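Local structure of flagellar hook-associated protein (Burkholderia pseudomallei, 4UT1) at residues 508-513 with 517-522; 185-190 with 226-231; 149-154 with 432-437; 378-383 with 414-419; 97-102 with 606-611. The protein is a flagellar hook junction protein, FlgK, which probably serves as a structural piece between the hook and the filament of the bacterial flagellum. All coordinates share one frame; numbering follows the deposited sequence.

How the contacts relate
The five contacts are spread along an elongated chain of long helices and antiparallel beta sheets and do not touch one another. Contacts 1 and 2 lie on opposite sides of the chain's centre, their centres 92 Å apart. Contact 5 joins helices from near the two ends of the modelled chain, and the other four contacts are nested inside the loop it closes. Contacts 2 and 3 use the same long helix 134-193, with centres 55 Å apart. Contacts 3 and 5 are the nearest pair, about 7 Å between nearest atoms. Contacts 1 and 4 belong to separate beta domains. Ethanediol, probably from the crystallisation liquor, sits at contacts 1 and 5 and near contact 3.

Contact 1: 508-513 with 517-522; sequences TSINIT and TPVPYD. With EDO (1,2-ethanediol), chain I.
Thr-517 has chi1 -57°, which sets OG1 beside its own backbone N and CG2 anti to it, and both branches meet 508-513. The hydroxyl accepts a hydrogen bond from Thr-513 N (N to OG1 3.0 Å). It also accepts one from Ser-514 N, so two backbone N-H groups of the loop grip one oxygen. The other branch, the methyl CG2, rests 3.8 Å from CD1 of Ile-512. In Ile-512, chi2 of -67° bends CD1 toward 517-522. Ile-512 CD1 also lies 3.9 Å from Val-519 CG2, wedged between the two methyls. The Ile-512 and Val-519 side chains cross at about a right angle, and both also pack on Phe-494. Ile-510 keeps an extended chain, and its CD1 points at the ring of Pro-520. Ile-510 CD1 comes within 4.2 Å of Val-519 CG1. Its approach to Pro-520 CD is closer than normal packing allows, so its detail is doubtful. Further on, Asp-522 N gives a nearly straight bond, 165° at the hydrogen, to O2 of an ethanediol (N to O2 2.7 Å), which also bonds Gly-526 O. Strand 508-511 is an edge of one five-stranded antiparallel sheet, and 519-520 is an edge of another. The short loop between the two sheet edges belongs to the two-sheet beta fold of the D3 domain.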
# COMPACT_ATOMS: atom_id res chain seq x y z
N THR A 508 -11.73 17.55 32.03
CA THR A 508 -11.25 18.83 32.54
C THR A 508 -9.74 18.80 32.75
O THR A 508 -9.16 17.76 33.06
CB THR A 508 -11.96 19.21 33.85
OG1 THR A 508 -11.87 18.12 34.78
CG2 THR A 508 -13.42 19.51 33.57
N SER A 509 -9.10 19.95 32.55
CA SER A 509 -7.64 20.02 32.62
C SER A 509 -7.20 21.04 33.65
O SER A 509 -7.84 22.08 33.85
CB SER A 509 -7.05 20.35 31.25
OG SER A 509 -7.17 19.23 30.37
N ILE A 510 -6.09 20.74 34.31
CA ILE A 510 -5.55 21.59 35.35
C ILE A 510 -4.06 21.77 35.14
O ILE A 510 -3.31 20.79 35.01
CB ILE A 510 -5.81 20.99 36.75
CG1 ILE A 510 -7.31 21.02 37.05
CG2 ILE A 510 -5.01 21.72 37.82
CD1 ILE A 510 -7.70 20.27 38.29
N ASN A 511 -3.63 23.03 35.08
CA ASN A 511 -2.21 23.33 34.99
C ASN A 511 -1.55 23.29 36.37
O ASN A 511 -1.92 24.02 37.28
CB ASN A 511 -2.00 24.71 34.33
CG ASN A 511 -2.50 24.77 32.89
OD1 ASN A 511 -2.40 23.80 32.13
ND2 ASN A 511 -3.05 25.92 32.51
N ILE A 512 -0.56 22.42 36.51
CA ILE A 512 0.18 22.26 37.76
C ILE A 512 1.31 23.28 37.84
O ILE A 512 2.20 23.27 36.99
CB ILE A 512 0.75 20.83 37.88
CG1 ILE A 512 -0.37 19.80 37.73
CG2 ILE A 512 1.53 20.67 39.17
CD1 ILE A 512 -1.38 19.81 38.87
N THR A 513 1.29 24.18 38.82
CA THR A 513 2.35 25.18 38.86
C THR A 513 3.23 25.04 40.09
O THR A 513 4.25 25.73 40.21
CB THR A 513 1.79 26.63 38.75
OG1 THR A 513 0.70 26.80 39.68
CG2 THR A 513 1.30 26.90 37.33
N THR A 517 -0.22 22.36 43.95
CA THR A 517 -1.38 22.56 43.10
C THR A 517 -2.33 21.38 43.22
O THR A 517 -1.93 20.24 43.01
CB THR A 517 -1.01 22.72 41.61
OG1 THR A 517 -0.10 23.81 41.46
CG2 THR A 517 -2.26 22.95 40.77
N PRO A 518 -3.59 21.65 43.58
CA PRO A 518 -4.50 20.53 43.83
C PRO A 518 -5.31 20.10 42.62
O PRO A 518 -5.74 20.92 41.81
CB PRO A 518 -5.42 21.07 44.93
CG PRO A 518 -5.50 22.55 44.61
CD PRO A 518 -4.12 22.92 44.11
N VAL A 519 -5.51 18.79 42.50
CA VAL A 519 -6.42 18.22 41.53
C VAL A 519 -7.59 17.59 42.27
O VAL A 519 -7.38 16.79 43.18
CB VAL A 519 -5.72 17.16 40.65
CG1 VAL A 519 -6.72 16.49 39.73
CG2 VAL A 519 -4.59 17.80 39.87
N PRO A 520 -8.83 17.90 41.86
CA PRO A 520 -9.99 17.35 42.56
C PRO A 520 -10.09 15.85 42.38
O PRO A 520 -9.85 15.35 41.28
CB PRO A 520 -11.19 18.04 41.89
CG PRO A 520 -10.60 19.16 41.07
CD PRO A 520 -9.23 18.72 40.69
N TYR A 521 -10.44 15.14 43.45
CA TYR A 521 -10.68 13.70 43.37
C TYR A 521 -11.96 13.36 44.12
O TYR A 521 -12.11 13.69 45.30
CB TYR A 521 -9.51 12.90 43.94
CG TYR A 521 -9.82 11.42 43.89
CD1 TYR A 521 -9.75 10.72 42.69
CD2 TYR A 521 -10.22 10.73 45.03
CE1 TYR A 521 -10.05 9.37 42.62
CE2 TYR A 521 -10.53 9.38 44.97
CZ TYR A 521 -10.45 8.71 43.78
OH TYR A 521 -10.75 7.37 43.73
N ASP A 522 -12.87 12.72 43.39
CA ASP A 522 -14.16 12.29 43.92
C ASP A 522 -14.17 10.77 44.07
O ASP A 522 -14.26 10.05 43.08
CB ASP A 522 -15.28 12.76 43.00
CG ASP A 522 -16.67 12.54 43.58
OD1 ASP A 522 -16.83 11.74 44.52
OD2 ASP A 522 -17.62 13.17 43.07
C1 EDO I . -13.81 14.33 39.96
O1 EDO I . -12.59 15.02 40.21
C2 EDO I . -13.48 12.88 39.62
O2 EDO I . -12.74 12.27 40.69

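Contact 2: 185-190 with 226-231; sequences QLNEQI and NGNYSV
Asn-187 and Tyr-229 make the tight part of this contact. Asn-187 has CG beside its backbone N, opposite the carbonyl carbon (chi1 -78°), which holds the amide out toward the strand. There the carboxamide grips the backbone of Tyr-229 at both its N-H and its C=O. Tyr-229 N donates to Asn-187 OD1 (N to OD1 3.0 Å). This donor sits well above the carbonyl plane of the amide, 46° out of it. Asn-187 ND2 donates to Tyr-229 O (ND2 to O 2.8 Å), with the acceptor only slightly tilted from the amide plane. The two bonds fix the rotation of the carboxamide. Each end has a further partner: OD1 accepts from Arg-207 NH1, and ND2 donates to Gly-242 O. The buried amide is therefore well satisfied. The Tyr-229 ring stands almost perpendicular to it, the planes 82° apart. Tyr-229 CB is 3.6 Å from Asn-187 OD1. From there the side chain runs off to Asp-208, which its OH bonds, and the ring makes a cation-pi contact with Arg-207.

The other side is looser. Asn-228 merely brings OD1 to 3.6 Å from CB of Asn-187. Beyond it, Gly-227 only skirts the helix, though Gly-227 O does meet Arg-207 NH1. The backbone angles of Asn-226 and Gly-227 are those of a type I' turn, and those of Gly-227 call for glycine. They join strands 220-225 and 228-233. The contact thus docks a type I' beta hairpin of the six-stranded antiparallel sheet onto long helix 134-193, in its predicted coiled-coil part.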
# COMPACT_ATOMS: atom_id res chain seq x y z
N GLN A 185 2.17 -7.13 -47.36
CA GLN A 185 2.73 -7.94 -48.45
C GLN A 185 1.62 -8.52 -49.32
O GLN A 185 1.71 -8.53 -50.55
CB GLN A 185 3.62 -9.07 -47.91
CG GLN A 185 5.03 -8.65 -47.48
CD GLN A 185 5.83 -9.79 -46.86
OE1 GLN A 185 6.24 -10.72 -47.54
NE2 GLN A 185 6.05 -9.72 -45.55
N LEU A 186 0.55 -8.98 -48.67
CA LEU A 186 -0.58 -9.58 -49.35
C LEU A 186 -1.41 -8.56 -50.11
O LEU A 186 -1.90 -8.85 -51.20
CB LEU A 186 -1.45 -10.36 -48.35
CG LEU A 186 -0.77 -11.64 -47.86
CD1 LEU A 186 -1.50 -12.28 -46.67
CD2 LEU A 186 -0.65 -12.65 -49.00
N ASN A 187 -1.58 -7.36 -49.54
CA ASN A 187 -2.20 -6.26 -50.27
C ASN A 187 -1.54 -6.06 -51.64
O ASN A 187 -2.23 -5.95 -52.66
CB ASN A 187 -2.15 -4.96 -49.46
CG ASN A 187 -3.19 -4.91 -48.35
OD1 ASN A 187 -4.19 -5.64 -48.39
ND2 ASN A 187 -2.98 -4.04 -47.37
N GLU A 188 -0.21 -6.02 -51.65
CA GLU A 188 0.56 -5.84 -52.87
C GLU A 188 0.45 -7.03 -53.81
O GLU A 188 0.28 -6.87 -55.03
CB GLU A 188 2.04 -5.58 -52.54
CG GLU A 188 2.96 -5.46 -53.76
CD GLU A 188 2.79 -4.16 -54.52
OE1 GLU A 188 1.98 -3.31 -54.09
OE2 GLU A 188 3.47 -3.98 -55.55
N GLN A 189 0.54 -8.24 -53.26
CA GLN A 189 0.45 -9.46 -54.05
C GLN A 189 -0.93 -9.64 -54.68
O GLN A 189 -1.05 -10.11 -55.81
CB GLN A 189 0.80 -10.68 -53.19
CG GLN A 189 2.26 -10.74 -52.80
CD GLN A 189 2.54 -11.76 -51.71
OE1 GLN A 189 1.66 -12.12 -50.94
NE2 GLN A 189 3.78 -12.23 -51.65
N ILE A 190 -1.96 -9.27 -53.93
CA ILE A 190 -3.33 -9.38 -54.41
C ILE A 190 -3.60 -8.35 -55.52
O ILE A 190 -4.19 -8.69 -56.55
CB ILE A 190 -4.33 -9.20 -53.25
CG1 ILE A 190 -4.40 -10.49 -52.43
CG2 ILE A 190 -5.71 -8.84 -53.77
CD1 ILE A 190 -5.40 -10.44 -51.30
N ASN A 226 -9.94 0.02 -52.52
CA ASN A 226 -9.47 -0.46 -53.81
C ASN A 226 -9.03 -1.92 -53.77
O ASN A 226 -8.11 -2.32 -54.48
CB ASN A 226 -8.31 0.39 -54.33
CG ASN A 226 -8.69 1.83 -54.56
OD1 ASN A 226 -9.86 2.16 -54.78
ND2 ASN A 226 -7.70 2.72 -54.50
N GLY A 227 -9.68 -2.71 -52.92
CA GLY A 227 -9.29 -4.10 -52.75
C GLY A 227 -8.19 -4.27 -51.72
O GLY A 227 -7.85 -5.40 -51.37
N ASN A 228 -7.63 -3.16 -51.25
CA ASN A 228 -6.64 -3.20 -50.18
C ASN A 228 -7.30 -3.39 -48.81
O ASN A 228 -8.47 -3.08 -48.63
CB ASN A 228 -5.80 -1.92 -50.15
CG ASN A 228 -4.65 -1.94 -51.14
OD1 ASN A 228 -4.22 -2.99 -51.62
ND2 ASN A 228 -4.12 -0.76 -51.44
N TYR A 229 -6.53 -3.92 -47.86
CA TYR A 229 -6.90 -3.87 -46.45
C TYR A 229 -6.07 -2.81 -45.74
O TYR A 229 -4.87 -2.98 -45.55
CB TYR A 229 -6.65 -5.22 -45.75
CG TYR A 229 -7.69 -6.32 -45.94
CD1 TYR A 229 -8.79 -6.14 -46.77
CD2 TYR A 229 -7.55 -7.53 -45.26
CE1 TYR A 229 -9.72 -7.16 -46.93
CE2 TYR A 229 -8.47 -8.54 -45.41
CZ TYR A 229 -9.56 -8.36 -46.25
OH TYR A 229 -10.48 -9.37 -46.40
N SER A 230 -6.68 -1.70 -45.34
CA SER A 230 -6.02 -0.85 -44.36
C SER A 230 -6.36 -1.38 -42.97
O SER A 230 -7.50 -1.75 -42.72
CB SER A 230 -6.44 0.61 -44.51
OG SER A 230 -5.83 1.19 -45.66
N VAL A 231 -5.38 -1.42 -42.08
CA VAL A 231 -5.62 -1.96 -40.73
C VAL A 231 -5.20 -0.96 -39.67
O VAL A 231 -4.12 -0.37 -39.74
CB VAL A 231 -4.88 -3.29 -40.50
CG1 VAL A 231 -5.28 -3.89 -39.15
CG2 VAL A 231 -5.18 -4.27 -41.61

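Contact 3: 149-154 with 432-437; sequences SQLVAA and DGFSLA
The short link from the weakly bonded helical turn about 430-433 into strand 435-436 lies against long helix 134-193, and Phe-434 of the link meets Leu-151 and Val-152 of the helix. Leu-151 makes the contact with the ring. Its CD1 sits over one face of the Phe-434 ring, 3.5 Å from the ring centroid and only 5° off the normal. This is a CH-pi contact of nearly ideal centring. The methyl lies almost evenly above all six ring carbons, with CZ at 3.7 Å from CD1 and CG at 3.9 Å. Phe-434 has CG anti to its backbone N (chi1 -170°), which swings the ring in toward the helix.

Strand 435-436 pairs antiparallel with 337-338 in a two-stranded sheet, through backbone bonds such as Ser-435 with Ala-338. This places the link beside the helical bundle. Phe-434 goes on into that bundle, where it touches Ala-311 and Phe-314 of helix 287-322, and its ring also meets that of Phe-337.

Val-152, the next residue, touches the backbone instead. Its CG2 presses in 3.3 Å from Phe-434 O, and is less close to the side chain, with CG2 4.4 Å from Phe-434 CB. No direct hydrogen bond joins the two segments. A water bridges them instead. It donates to Val-152 O (water to O 2.9 Å) and to the carboxylate of Asp-432 (water to OD1 2.6 Å). An ethanediol molecule also lies about 4 Å from the Val-152 side chain.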
# COMPACT_ATOMS: atom_id res chain seq x y z
N SER A 149 9.40 -13.92 5.65
CA SER A 149 9.64 -14.80 4.52
C SER A 149 8.50 -14.75 3.53
O SER A 149 8.73 -14.72 2.31
CB SER A 149 9.84 -16.25 5.01
OG SER A 149 11.12 -16.37 5.59
N GLN A 150 7.28 -14.75 4.04
CA GLN A 150 6.11 -14.78 3.17
C GLN A 150 5.92 -13.45 2.45
O GLN A 150 5.61 -13.41 1.24
CB GLN A 150 4.87 -15.15 3.96
CG GLN A 150 4.86 -16.61 4.36
CD GLN A 150 3.79 -16.93 5.37
OE1 GLN A 150 2.62 -16.62 5.18
NE2 GLN A 150 4.20 -17.54 6.47
N LEU A 151 6.10 -12.35 3.18
CA LEU A 151 5.97 -11.04 2.58
C LEU A 151 7.04 -10.80 1.51
O LEU A 151 6.74 -10.31 0.44
CB LEU A 151 6.03 -9.95 3.65
CG LEU A 151 4.77 -9.81 4.50
CD1 LEU A 151 4.99 -8.84 5.66
CD2 LEU A 151 3.57 -9.38 3.65
N VAL A 152 8.30 -11.11 1.82
CA VAL A 152 9.37 -10.98 0.84
C VAL A 152 9.15 -11.89 -0.39
O VAL A 152 9.30 -11.44 -1.52
CB VAL A 152 10.75 -11.29 1.50
CG1 VAL A 152 11.84 -11.41 0.46
CG2 VAL A 152 11.09 -10.23 2.50
N ALA A 153 8.76 -13.15 -0.17
CA ALA A 153 8.45 -14.05 -1.29
C ALA A 153 7.28 -13.52 -2.10
O ALA A 153 7.28 -13.61 -3.32
CB ALA A 153 8.17 -15.48 -0.79
N ALA A 154 6.30 -12.92 -1.42
CA ALA A 154 5.19 -12.28 -2.13
C ALA A 154 5.69 -11.17 -3.06
O ALA A 154 5.22 -11.04 -4.19
CB ALA A 154 4.18 -11.73 -1.15
N ASP A 432 9.53 -6.00 -0.83
CA ASP A 432 10.87 -6.45 -1.23
C ASP A 432 11.90 -6.10 -0.18
O ASP A 432 12.91 -6.79 -0.05
CB ASP A 432 11.28 -5.85 -2.59
CG ASP A 432 10.47 -6.40 -3.74
OD1 ASP A 432 10.20 -7.63 -3.77
OD2 ASP A 432 10.13 -5.61 -4.65
N GLY A 433 11.64 -5.04 0.58
CA GLY A 433 12.54 -4.61 1.64
C GLY A 433 12.11 -5.00 3.04
O GLY A 433 12.83 -4.72 4.00
N PHE A 434 10.96 -5.66 3.17
CA PHE A 434 10.45 -6.03 4.50
C PHE A 434 11.43 -6.91 5.25
O PHE A 434 11.84 -7.96 4.75
CB PHE A 434 9.10 -6.76 4.39
CG PHE A 434 8.42 -6.96 5.72
CD1 PHE A 434 8.68 -8.08 6.49
CD2 PHE A 434 7.53 -6.01 6.19
CE1 PHE A 434 8.07 -8.25 7.75
CE2 PHE A 434 6.91 -6.18 7.44
CZ PHE A 434 7.18 -7.31 8.20
N SER A 435 11.81 -6.52 6.46
CA SER A 435 12.70 -7.36 7.25
C SER A 435 12.60 -7.10 8.73
O SER A 435 12.06 -6.09 9.16
CB SER A 435 14.14 -7.17 6.82
OG SER A 435 14.50 -5.82 6.91
N LEU A 436 13.16 -8.03 9.50
CA LEU A 436 13.31 -7.83 10.92
C LEU A 436 14.42 -6.81 11.11
O LEU A 436 15.50 -6.95 10.53
CB LEU A 436 13.64 -9.16 11.62
CG LEU A 436 12.50 -10.16 11.84
CD1 LEU A 436 11.89 -10.65 10.52
CD2 LEU A 436 12.96 -11.35 12.69
N ALA A 437 14.16 -5.75 11.87
CA ALA A 437 15.22 -4.81 12.20
C ALA A 437 16.26 -5.47 13.08
O ALA A 437 17.45 -5.13 13.04
CB ALA A 437 14.65 -3.58 12.87
O HOH W 1 11.32 -9.48 -2.34

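Contact 4: 378-383 with 414-419; sequences AKYTLT and STPNAG
The ring of Tyr-380 meets Pro-416 obliquely, the proline coming in at the hydroxyl end. Pro-416 CD lies 3.7 Å from Tyr-380 CE2 and 3.3 Å from Tyr-380 OH. The two side chains approach from opposite directions. No direct hydrogen bond joins the segments. At the edge of the tyrosine ring, in its plane, sits a water 2.6 Å from Tyr-380 OH. The aromatic ring of Tyr-375 also meets that of Tyr-380, the planes at about 45°.

Tyr-380 begins strand 380-384 of the five-stranded antiparallel sheet in the D2-like domain. Segment 414-419 is the loop between strands 408-412 and 421-425. The tyrosine reaches out from the sheet to this loop, and Leu-373, Met-403 and Pro-401 touch its side chain too. The contact is mostly buried, though Thr-415 is exposed.

Thr-415 crosses the tyrosine at about a right angle. Its chi1 of -53° puts CG2 anti to the backbone N. That methyl comes 3.8 Å from Tyr-380 OH. The hydroxyl branch, Thr-415 OG1, lies beside the backbone N and bonds the same water, 2.9 Å from it.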
# COMPACT_ATOMS: atom_id res chain seq x y z
N ALA A 378 0.09 25.89 -12.03
CA ALA A 378 -0.58 26.61 -10.95
C ALA A 378 -0.84 25.71 -9.74
O ALA A 378 -0.70 26.16 -8.60
CB ALA A 378 -1.88 27.22 -11.45
N LYS A 379 -1.20 24.46 -9.97
CA LYS A 379 -1.48 23.56 -8.85
C LYS A 379 -0.94 22.16 -9.10
O LYS A 379 -0.61 21.79 -10.24
CB LYS A 379 -2.98 23.47 -8.57
CG LYS A 379 -3.74 22.76 -9.66
CD LYS A 379 -5.22 22.60 -9.37
CE LYS A 379 -5.94 22.18 -10.66
NZ LYS A 379 -7.35 21.73 -10.46
N TYR A 380 -0.84 21.41 -8.02
CA TYR A 380 -0.47 20.01 -8.04
C TYR A 380 -1.71 19.18 -7.93
O TYR A 380 -2.59 19.47 -7.12
CB TYR A 380 0.48 19.68 -6.89
CG TYR A 380 1.77 20.46 -6.89
CD1 TYR A 380 1.82 21.77 -6.39
CD2 TYR A 380 2.93 19.90 -7.38
CE1 TYR A 380 3.02 22.49 -6.40
CE2 TYR A 380 4.12 20.60 -7.39
CZ TYR A 380 4.16 21.90 -6.89
OH TYR A 380 5.36 22.58 -6.90
N THR A 381 -1.78 18.10 -8.70
CA THR A 381 -2.89 17.18 -8.56
C THR A 381 -2.34 15.79 -8.31
O THR A 381 -1.38 15.40 -8.94
CB THR A 381 -3.77 17.18 -9.81
OG1 THR A 381 -4.22 18.51 -10.09
CG2 THR A 381 -4.97 16.25 -9.63
N LEU A 382 -2.94 15.07 -7.36
CA LEU A 382 -2.64 13.67 -7.13
C LEU A 382 -3.75 12.84 -7.74
O LEU A 382 -4.91 12.96 -7.35
CB LEU A 382 -2.50 13.37 -5.63
CG LEU A 382 -1.90 12.00 -5.30
CD1 LEU A 382 -0.40 12.02 -5.52
CD2 LEU A 382 -2.22 11.59 -3.86
N THR A 383 -3.38 11.98 -8.69
CA THR A 383 -4.34 11.12 -9.35
C THR A 383 -4.05 9.65 -9.05
O THR A 383 -2.90 9.22 -9.04
CB THR A 383 -4.31 11.34 -10.87
OG1 THR A 383 -4.53 12.74 -11.14
CG2 THR A 383 -5.38 10.52 -11.54
N SER A 414 12.03 21.77 -6.02
CA SER A 414 11.65 23.04 -6.62
C SER A 414 10.30 22.85 -7.29
O SER A 414 9.77 21.74 -7.33
CB SER A 414 12.70 23.53 -7.62
OG SER A 414 12.91 22.59 -8.67
N THR A 415 9.74 23.94 -7.81
CA THR A 415 8.50 23.88 -8.57
C THR A 415 8.78 23.29 -9.95
O THR A 415 9.70 23.74 -10.65
CB THR A 415 7.86 25.28 -8.70
OG1 THR A 415 7.74 25.86 -7.40
CG2 THR A 415 6.49 25.20 -9.35
N PRO A 416 8.01 22.26 -10.35
CA PRO A 416 8.23 21.61 -11.65
C PRO A 416 7.75 22.49 -12.79
O PRO A 416 7.22 23.56 -12.53
CB PRO A 416 7.39 20.32 -11.55
CG PRO A 416 7.04 20.18 -10.10
CD PRO A 416 6.96 21.58 -9.58
N ASN A 417 7.95 22.07 -14.04
CA ASN A 417 7.31 22.78 -15.14
C ASN A 417 5.87 22.30 -15.31
O ASN A 417 5.55 21.18 -14.93
CB ASN A 417 8.08 22.58 -16.45
CG ASN A 417 9.34 23.41 -16.50
OD1 ASN A 417 9.53 24.32 -15.69
ND2 ASN A 417 10.21 23.10 -17.47
N ALA A 418 5.02 23.15 -15.88
CA ALA A 418 3.68 22.70 -16.28
C ALA A 418 3.83 21.49 -17.19
O ALA A 418 4.65 21.49 -18.10
CB ALA A 418 2.93 23.80 -17.00
N GLY A 419 3.02 20.46 -16.95
CA GLY A 419 3.11 19.24 -17.73
C GLY A 419 3.96 18.17 -17.06
O GLY A 419 3.96 17.02 -17.49
O HOH W 2 5.27 25.06 -6.10

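Contact 5: 97-102 with 606-611; sequences TLVAQL and NAASQL. With EDO (1,2-ethanediol), chain B.
Val-99 of helix 80-106 packs into helix 593-630, among Ala-607, Ala-608 and Leu-611, in the long helical bundle where helices from both ends of the modelled chain meet. The short segments run roughly antiparallel, at 140°, with axes 8.8 Å apart. Val-99 also touches Ile-604, so four residues spaced as on one helix face surround it. This resembles knobs-into-holes packing.

The contacts across the helices are apolar. Val-99 has chi1 62°, which places CG1 between its backbone N and carbonyl carbon and leaves CG2 anti to N. The two methyls then point to different partners. CG1 meets Leu-611 CD1 at 3.5 Å, tighter than usual for two carbons, and lies 3.9 Å from Ala-608 CA. CG2 lies 4.0 Å from Ala-607 CB and 4.2 Å from Ala-608 CB. The small alanines let the backbone of 606-611 come close to the valine. Leu-611 continues onto Leu-92, Tyr-95 and Tyr-96 of helix 80-106. Val-99 also leans on Thr-299 of helix 287-322.

No hydrogen bond crosses between the segments. The bonds to a bound molecule, an ethanediol probably from the crystallisation liquor, lie on the far side of 606-611, away from Val-99. The one hydrogen of its O1 would be shared or alternate between two acceptors: O1 lies 3.1 Å from Asn-606 O and 2.9 Å from Ser-609 OG.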
# COMPACT_ATOMS: atom_id res chain seq x y z
N THR A 97 -6.53 -15.97 -17.56
CA THR A 97 -5.39 -16.84 -17.31
C THR A 97 -4.45 -16.22 -16.28
O THR A 97 -3.99 -16.89 -15.35
CB THR A 97 -4.63 -17.16 -18.62
OG1 THR A 97 -5.49 -17.92 -19.47
CG2 THR A 97 -3.39 -17.97 -18.33
N LEU A 98 -4.20 -14.92 -16.41
CA LEU A 98 -3.25 -14.25 -15.54
C LEU A 98 -3.79 -14.09 -14.12
O LEU A 98 -3.07 -14.30 -13.15
CB LEU A 98 -2.89 -12.88 -16.11
CG LEU A 98 -2.02 -12.90 -17.37
CD1 LEU A 98 -1.96 -11.51 -17.96
CD2 LEU A 98 -0.63 -13.40 -17.03
N VAL A 99 -5.06 -13.73 -14.00
CA VAL A 99 -5.62 -13.51 -12.66
C VAL A 99 -5.87 -14.87 -12.01
O VAL A 99 -5.77 -14.99 -10.79
CB VAL A 99 -6.91 -12.65 -12.69
CG1 VAL A 99 -8.00 -13.33 -13.48
CG2 VAL A 99 -7.38 -12.35 -11.26
N ALA A 100 -6.16 -15.89 -12.81
CA ALA A 100 -6.33 -17.23 -12.24
C ALA A 100 -5.00 -17.70 -11.64
O ALA A 100 -4.96 -18.27 -10.54
CB ALA A 100 -6.82 -18.21 -13.29
N GLN A 101 -3.91 -17.46 -12.38
CA GLN A 101 -2.56 -17.73 -11.89
C GLN A 101 -2.29 -17.01 -10.56
O GLN A 101 -1.83 -17.62 -9.60
CB GLN A 101 -1.51 -17.33 -12.93
CG GLN A 101 -0.08 -17.60 -12.49
CD GLN A 101 0.97 -17.04 -13.43
OE1 GLN A 101 2.14 -16.92 -13.06
NE2 GLN A 101 0.55 -16.69 -14.64
N LEU A 102 -2.57 -15.71 -10.52
CA LEU A 102 -2.39 -14.94 -9.29
C LEU A 102 -3.26 -15.48 -8.15
O LEU A 102 -2.80 -15.66 -7.03
CB LEU A 102 -2.71 -13.46 -9.54
CG LEU A 102 -2.56 -12.54 -8.33
CD1 LEU A 102 -1.11 -12.52 -7.82
CD2 LEU A 102 -3.06 -11.14 -8.63
N ASN A 606 -12.61 -12.54 -6.69
CA ASN A 606 -13.84 -12.12 -7.35
C ASN A 606 -13.57 -11.80 -8.81
O ASN A 606 -14.39 -12.11 -9.67
CB ASN A 606 -14.45 -10.91 -6.64
CG ASN A 606 -14.94 -11.25 -5.24
OD1 ASN A 606 -15.09 -12.42 -4.90
ND2 ASN A 606 -15.19 -10.23 -4.43
N ALA A 607 -12.42 -11.21 -9.09
CA ALA A 607 -12.01 -10.93 -10.47
C ALA A 607 -11.92 -12.23 -11.26
O ALA A 607 -12.44 -12.34 -12.37
CB ALA A 607 -10.69 -10.19 -10.50
N ALA A 608 -11.26 -13.22 -10.66
CA ALA A 608 -11.04 -14.51 -11.32
C ALA A 608 -12.36 -15.23 -11.61
O ALA A 608 -12.53 -15.79 -12.69
CB ALA A 608 -10.13 -15.38 -10.48
N SER A 609 -13.28 -15.24 -10.64
CA SER A 609 -14.53 -15.96 -10.87
C SER A 609 -15.38 -15.25 -11.93
O SER A 609 -16.01 -15.91 -12.75
CB SER A 609 -15.32 -16.15 -9.57
OG SER A 609 -15.62 -14.91 -8.95
N GLN A 610 -15.38 -13.92 -11.94
CA GLN A 610 -16.13 -13.22 -12.97
C GLN A 610 -15.48 -13.43 -14.33
O GLN A 610 -16.16 -13.72 -15.31
CB GLN A 610 -16.25 -11.73 -12.68
CG GLN A 610 -17.03 -10.97 -13.75
CD GLN A 610 -18.44 -11.52 -13.94
OE1 GLN A 610 -19.22 -11.58 -12.99
NE2 GLN A 610 -18.75 -11.94 -15.16
N LEU A 611 -14.16 -13.30 -14.38
CA LEU A 611 -13.45 -13.45 -15.65
C LEU A 611 -13.61 -14.87 -16.18
O LEU A 611 -13.62 -15.10 -17.39
CB LEU A 611 -11.97 -13.09 -15.50
CG LEU A 611 -11.71 -11.58 -15.51
CD1 LEU A 611 -10.29 -11.26 -15.10
CD2 LEU A 611 -11.99 -11.04 -16.90
C1 EDO B . -18.38 -13.60 -9.04
O1 EDO B . -17.36 -12.60 -8.86
C2 EDO B . -19.30 -13.13 -10.16
O2 EDO B . -20.65 -13.52 -9.88